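Putative lipoprotein (Parabacteroides distasonis, PDB 4FVS) is of unknown function but probably binds lipid or another hydrophobic ligand, as a LolA/LolB-like exported lipoprotein. Local coordinates at residues N104-Y109 against E185-N190; V194-Y199 against S207-E212. All blocks are in the same frame, centred on the assembly; numbering follows the deposited sequence.

Interaction 1: residues N104-Y109 against E185-N190; sequences NYPNPY and EWYSPN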
# COMPACT_ATOMS: atom_id res chain seq x y z
N ASN A 104 10.53 -0.42 3.99
CA ASN A 104 10.57 -1.80 4.44
C ASN A 104 9.24 -2.22 5.07
O ASN A 104 8.49 -1.38 5.59
CB ASN A 104 11.69 -2.04 5.45
CG ASN A 104 11.47 -1.43 6.81
OD1 ASN A 104 10.95 -0.33 6.96
ND2 ASN A 104 11.87 -2.12 7.85
N TYR A 105 8.99 -3.55 5.05
CA TYR A 105 7.88 -4.21 5.68
C TYR A 105 8.47 -5.31 6.54
O TYR A 105 8.96 -6.32 6.02
CB TYR A 105 6.83 -4.70 4.65
CG TYR A 105 5.94 -3.58 4.15
CD1 TYR A 105 6.38 -2.71 3.14
CD2 TYR A 105 4.69 -3.36 4.70
CE1 TYR A 105 5.59 -1.66 2.70
CE2 TYR A 105 3.88 -2.29 4.27
CZ TYR A 105 4.34 -1.45 3.27
OH TYR A 105 3.55 -0.42 2.81
N PRO A 106 8.54 -5.09 7.86
CA PRO A 106 9.13 -6.11 8.74
C PRO A 106 8.33 -7.42 8.75
O PRO A 106 7.14 -7.42 8.51
CB PRO A 106 9.10 -5.44 10.13
CG PRO A 106 8.97 -3.97 9.85
CD PRO A 106 8.09 -3.92 8.63
N ASN A 107 9.03 -8.54 8.95
CA ASN A 107 8.50 -9.89 9.01
C ASN A 107 8.36 -10.32 10.48
O ASN A 107 9.37 -10.61 11.14
CB ASN A 107 9.41 -10.85 8.24
CG ASN A 107 9.06 -12.32 8.31
OD1 ASN A 107 7.92 -12.72 8.63
ND2 ASN A 107 10.03 -13.16 7.95
N PRO A 108 7.13 -10.38 11.01
CA PRO A 108 6.96 -10.74 12.43
C PRO A 108 7.06 -12.23 12.71
O PRO A 108 7.06 -12.64 13.88
CB PRO A 108 5.57 -10.23 12.73
CG PRO A 108 4.86 -10.37 11.43
CD PRO A 108 5.84 -10.07 10.36
N TYR A 109 7.13 -13.04 11.64
CA TYR A 109 7.19 -14.51 11.76
C TYR A 109 8.63 -15.01 11.80
O TYR A 109 8.87 -16.14 12.20
CB TYR A 109 6.44 -15.17 10.61
CG TYR A 109 5.04 -14.63 10.43
CD1 TYR A 109 4.01 -15.00 11.30
CD2 TYR A 109 4.74 -13.72 9.41
CE1 TYR A 109 2.72 -14.51 11.14
CE2 TYR A 109 3.45 -13.21 9.26
CZ TYR A 109 2.44 -13.61 10.12
OH TYR A 109 1.15 -13.17 10.01
N GLU A 185 -2.63 -1.38 8.20
CA GLU A 185 -2.42 -2.26 7.08
C GLU A 185 -2.26 -3.68 7.58
O GLU A 185 -1.63 -3.90 8.60
CB GLU A 185 -1.18 -1.83 6.25
CG GLU A 185 -1.38 -0.57 5.43
CD GLU A 185 -0.24 -0.14 4.53
OE1 GLU A 185 0.92 -0.45 4.85
OE2 GLU A 185 -0.52 0.59 3.54
N TRP A 186 -2.86 -4.63 6.88
CA TRP A 186 -2.71 -6.06 7.11
C TRP A 186 -2.05 -6.63 5.90
O TRP A 186 -2.61 -6.57 4.80
CB TRP A 186 -4.05 -6.76 7.38
CG TRP A 186 -4.67 -6.49 8.71
CD1 TRP A 186 -4.65 -7.30 9.80
CD2 TRP A 186 -5.51 -5.39 9.04
NE1 TRP A 186 -5.43 -6.77 10.80
CE2 TRP A 186 -5.96 -5.59 10.37
CE3 TRP A 186 -5.91 -4.23 8.36
CZ2 TRP A 186 -6.79 -4.68 11.01
CZ3 TRP A 186 -6.73 -3.32 9.01
CH2 TRP A 186 -7.15 -3.54 10.32
N TYR A 187 -0.85 -7.15 6.06
CA TYR A 187 -0.14 -7.70 4.92
C TYR A 187 0.29 -9.13 5.22
O TYR A 187 0.69 -9.46 6.33
CB TYR A 187 1.04 -6.82 4.53
CG TYR A 187 2.09 -6.59 5.60
CD1 TYR A 187 3.22 -7.39 5.66
CD2 TYR A 187 2.04 -5.49 6.43
CE1 TYR A 187 4.23 -7.16 6.59
CE2 TYR A 187 3.07 -5.21 7.34
CZ TYR A 187 4.15 -6.08 7.44
OH TYR A 187 5.16 -5.85 8.33
N SER A 188 0.17 -9.99 4.21
CA SER A 188 0.46 -11.41 4.35
C SER A 188 1.58 -11.85 3.38
O SER A 188 1.69 -11.28 2.29
CB SER A 188 -0.81 -12.20 4.08
OG SER A 188 -0.70 -13.55 4.50
N PRO A 189 2.36 -12.90 3.72
CA PRO A 189 3.39 -13.37 2.79
C PRO A 189 2.84 -13.83 1.44
O PRO A 189 1.78 -14.46 1.39
CB PRO A 189 4.00 -14.56 3.53
CG PRO A 189 3.72 -14.31 4.95
CD PRO A 189 2.37 -13.71 4.96
N ASN A 190 3.55 -13.45 0.36
CA ASN A 190 3.30 -13.76 -1.06
C ASN A 190 1.93 -13.24 -1.53
O ASN A 190 1.43 -13.68 -2.57
CB ASN A 190 3.42 -15.27 -1.30
CG ASN A 190 4.71 -15.85 -0.79
OD1 ASN A 190 5.81 -15.35 -1.08
ND2 ASN A 190 4.61 -16.92 -0.02

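Interaction 2: residues V194-Y199 against S207-E212; sequences VRTEQY and SYTVLE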
# COMPACT_ATOMS: atom_id res chain seq x y z
N VAL A 194 -3.80 -7.28 2.36
CA VAL A 194 -5.03 -8.08 2.49
C VAL A 194 -6.19 -7.13 2.88
O VAL A 194 -7.29 -7.19 2.29
CB VAL A 194 -4.84 -9.24 3.51
CG1 VAL A 194 -6.14 -9.98 3.78
CG2 VAL A 194 -3.76 -10.20 3.04
N ARG A 195 -5.93 -6.26 3.87
CA ARG A 195 -6.88 -5.27 4.35
C ARG A 195 -6.16 -3.99 4.76
O ARG A 195 -5.04 -4.05 5.28
CB ARG A 195 -7.67 -5.82 5.53
CG ARG A 195 -8.76 -4.88 6.02
CD ARG A 195 -9.51 -5.38 7.23
NE ARG A 195 -10.47 -4.37 7.68
CZ ARG A 195 -11.71 -4.27 7.22
NH1 ARG A 195 -12.18 -5.14 6.33
NH2 ARG A 195 -12.51 -3.30 7.66
N THR A 196 -6.78 -2.84 4.52
CA THR A 196 -6.27 -1.54 4.96
C THR A 196 -7.45 -0.73 5.54
O THR A 196 -8.59 -0.92 5.11
CB THR A 196 -5.50 -0.76 3.87
OG1 THR A 196 -6.38 -0.23 2.88
CG2 THR A 196 -4.40 -1.56 3.22
N GLU A 197 -7.18 0.12 6.55
CA GLU A 197 -8.16 1.02 7.15
C GLU A 197 -7.58 2.41 7.28
O GLU A 197 -6.38 2.53 7.57
CB GLU A 197 -8.61 0.53 8.50
CG GLU A 197 -9.49 -0.70 8.42
CD GLU A 197 -9.90 -1.27 9.76
OE1 GLU A 197 -9.56 -0.66 10.81
OE2 GLU A 197 -10.51 -2.36 9.76
N GLN A 198 -8.38 3.45 7.02
CA GLN A 198 -7.90 4.84 7.09
C GLN A 198 -8.82 5.66 8.01
O GLN A 198 -10.04 5.65 7.82
CB GLN A 198 -7.79 5.49 5.70
CG GLN A 198 -6.85 4.78 4.72
CD GLN A 198 -7.48 3.58 4.07
OE1 GLN A 198 -8.62 3.61 3.62
NE2 GLN A 198 -6.75 2.48 4.01
N TYR A 199 -8.23 6.35 8.99
CA TYR A 199 -8.91 7.15 10.01
C TYR A 199 -8.49 8.61 10.00
O TYR A 199 -7.36 8.92 9.62
CB TYR A 199 -8.59 6.59 11.39
CG TYR A 199 -9.12 5.19 11.61
CD1 TYR A 199 -8.38 4.07 11.22
CD2 TYR A 199 -10.33 4.98 12.26
CE1 TYR A 199 -8.87 2.78 11.42
CE2 TYR A 199 -10.83 3.69 12.45
CZ TYR A 199 -10.10 2.60 12.02
OH TYR A 199 -10.59 1.33 12.21
N SER A 207 -12.34 5.27 5.28
CA SER A 207 -12.33 4.30 4.20
C SER A 207 -11.59 3.03 4.61
O SER A 207 -10.96 3.00 5.67
CB SER A 207 -11.67 4.89 2.95
OG SER A 207 -10.43 5.51 3.23
N TYR A 208 -11.67 2.00 3.78
CA TYR A 208 -11.00 0.72 3.97
C TYR A 208 -10.87 0.02 2.61
O TYR A 208 -11.55 0.41 1.64
CB TYR A 208 -11.71 -0.16 5.00
CG TYR A 208 -13.06 -0.68 4.59
CD1 TYR A 208 -14.22 0.07 4.80
CD2 TYR A 208 -13.21 -1.97 4.06
CE1 TYR A 208 -15.47 -0.41 4.42
CE2 TYR A 208 -14.46 -2.45 3.67
CZ TYR A 208 -15.58 -1.67 3.85
OH TYR A 208 -16.81 -2.15 3.48
N THR A 209 -9.94 -0.94 2.51
CA THR A 209 -9.75 -1.72 1.28
C THR A 209 -9.66 -3.20 1.68
O THR A 209 -9.21 -3.52 2.79
CB THR A 209 -8.55 -1.27 0.42
OG1 THR A 209 -7.35 -1.86 0.89
CG2 THR A 209 -8.42 0.24 0.28
N VAL A 210 -10.12 -4.08 0.79
CA VAL A 210 -10.07 -5.52 1.00
C VAL A 210 -9.62 -6.20 -0.27
O VAL A 210 -9.98 -5.73 -1.36
CB VAL A 210 -11.39 -6.17 1.52
CG1 VAL A 210 -11.64 -5.89 2.97
CG2 VAL A 210 -12.59 -5.74 0.70
N LEU A 211 -8.84 -7.30 -0.12
CA LEU A 211 -8.41 -8.17 -1.20
C LEU A 211 -9.59 -9.07 -1.52
O LEU A 211 -10.06 -9.83 -0.66
CB LEU A 211 -7.17 -8.95 -0.78
CG LEU A 211 -6.65 -9.98 -1.79
CD1 LEU A 211 -5.99 -9.32 -3.00
CD2 LEU A 211 -5.71 -10.94 -1.11
N GLU A 212 -10.13 -8.95 -2.74
CA GLU A 212 -11.33 -9.70 -3.12
C GLU A 212 -11.02 -10.92 -4.02
O GLU A 212 -11.74 -11.91 -3.96
CB GLU A 212 -12.30 -8.77 -3.85
CG GLU A 212 -12.67 -7.52 -3.06
CD GLU A 212 -14.08 -7.43 -2.52
OE1 GLU A 212 -14.97 -8.18 -3.00
OE2 GLU A 212 -14.31 -6.56 -1.66

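Interaction 1: residues N104-Y109 against E185-N190
Y105 turns a ring edge onto the face of Y187, a T-shaped (edge-to-face) pair that seats the 104-109 loop on strand 179-188 of the YmcC-like antiparallel beta fold, probably related to LolA/LolB. The ring planes stand at 87° with centroids 5.1 Å apart, and Y105 CD2 lies 3.6 Å from Y187 CE2, off the ring centre toward the rim. Y187 holds CG between its backbone N and carbonyl carbon (chi1 59°), which directs the ring at the loop; F7 makes another edge-to-face contact with it.

Two hydroxyls supply the polar contacts. Y187 OH donates to P106 O at 2.5 Å, in the carbonyl plane and on a lone pair, with a C=O...donor angle of 141°. Y105 OH gives a weak bond to E185 OE1 at 3.3 Å, the carboxylate oxygen meeting the phenol edge near its plane. A phenylalanine in place of Y187 would probably leave P106 O without this donor and the loop held less firmly.

Packing at the far end is thin: Y109 CE2 only just reaches P189 CG, at 4.5 Å. The loop shapes itself there through an Asx turn, in which Y109 N donates to N107 OD1 at 3.1 Å from above the amide carbonyl plane.

Interaction 2: residues V194-Y199 against S207-E212
The guanidinium of R195 has Y208 CB over one face and, at its in-plane edge, the carboxylate of E197. Its plane lies 19° from that of the Y208 ring, although the two groups are offset: R195 NH2 reaches Y208 CD2 at 3.9 Å, obliquely to the ring. V210 CG1 also approaches R195 NH1 obliquely, at 3.5 Å, the two side chains running alongside each other. At the edge, NE and NH2 of R195 both donate to E197 OE2, NE at 2.9 Å, a side-on salt bridge that fixes the rotation of the guanidinium. The oxygen is met on its anti side. E197 OE1 takes a further bond from Y199 OH, which comes from above the carboxylate plane. The chain of R195 is extended from CB to NE, CG anti to the backbone N (chi1 -175°), and this carries the charged end out beside Y208.

On the other face of the strands, T196 OG1 and T209 OG1 are 2.7 Å apart in a hydrogen bond whose direction is not settled; R18 also donates to T209 OG1, giving this buried hydroxyl a second partner.

The axes of strands 195-199 and 207-212 run antiparallel at 177°, approaching to 4.6 Å. T196 and T209 form a hydrogen-bonded pair through reciprocal N-H...O bonds, T209 N to T196 O being 2.9 Å; R195-V210 and E197-Y208 are non-hydrogen-bonded pairs. Beyond them L211 N donates to V194 O. On its other edge the first strand carries a classic beta bulge, V194 and R195 both facing W186. The contact itself is an antiparallel beta hairpin, consistent with a LolA/LolB-like fold.

How the interactions relate
Along the chain, residues 104-109 come first, in the loop after strand 102-104; interaction 1 closes when strand 179-188 reaches them, 76 residues later and mostly through strands. Interaction 2 follows in series, neither nested in the first nor crossing it, and closes the short hairpin of strands 192-200 and 205-214. Their centres are 15 Å apart, yet they meet directly, because strands 179-188 and 192-200 are antiparallel neighbours. Probable hydrogen bonds run from W186 N to R195 O and from V194 N to W186 O, each 2.8 Å, while W186 CH2 packs on E197 CD. Strand 179-188 thus ties the distant loop to the C-terminal hairpin.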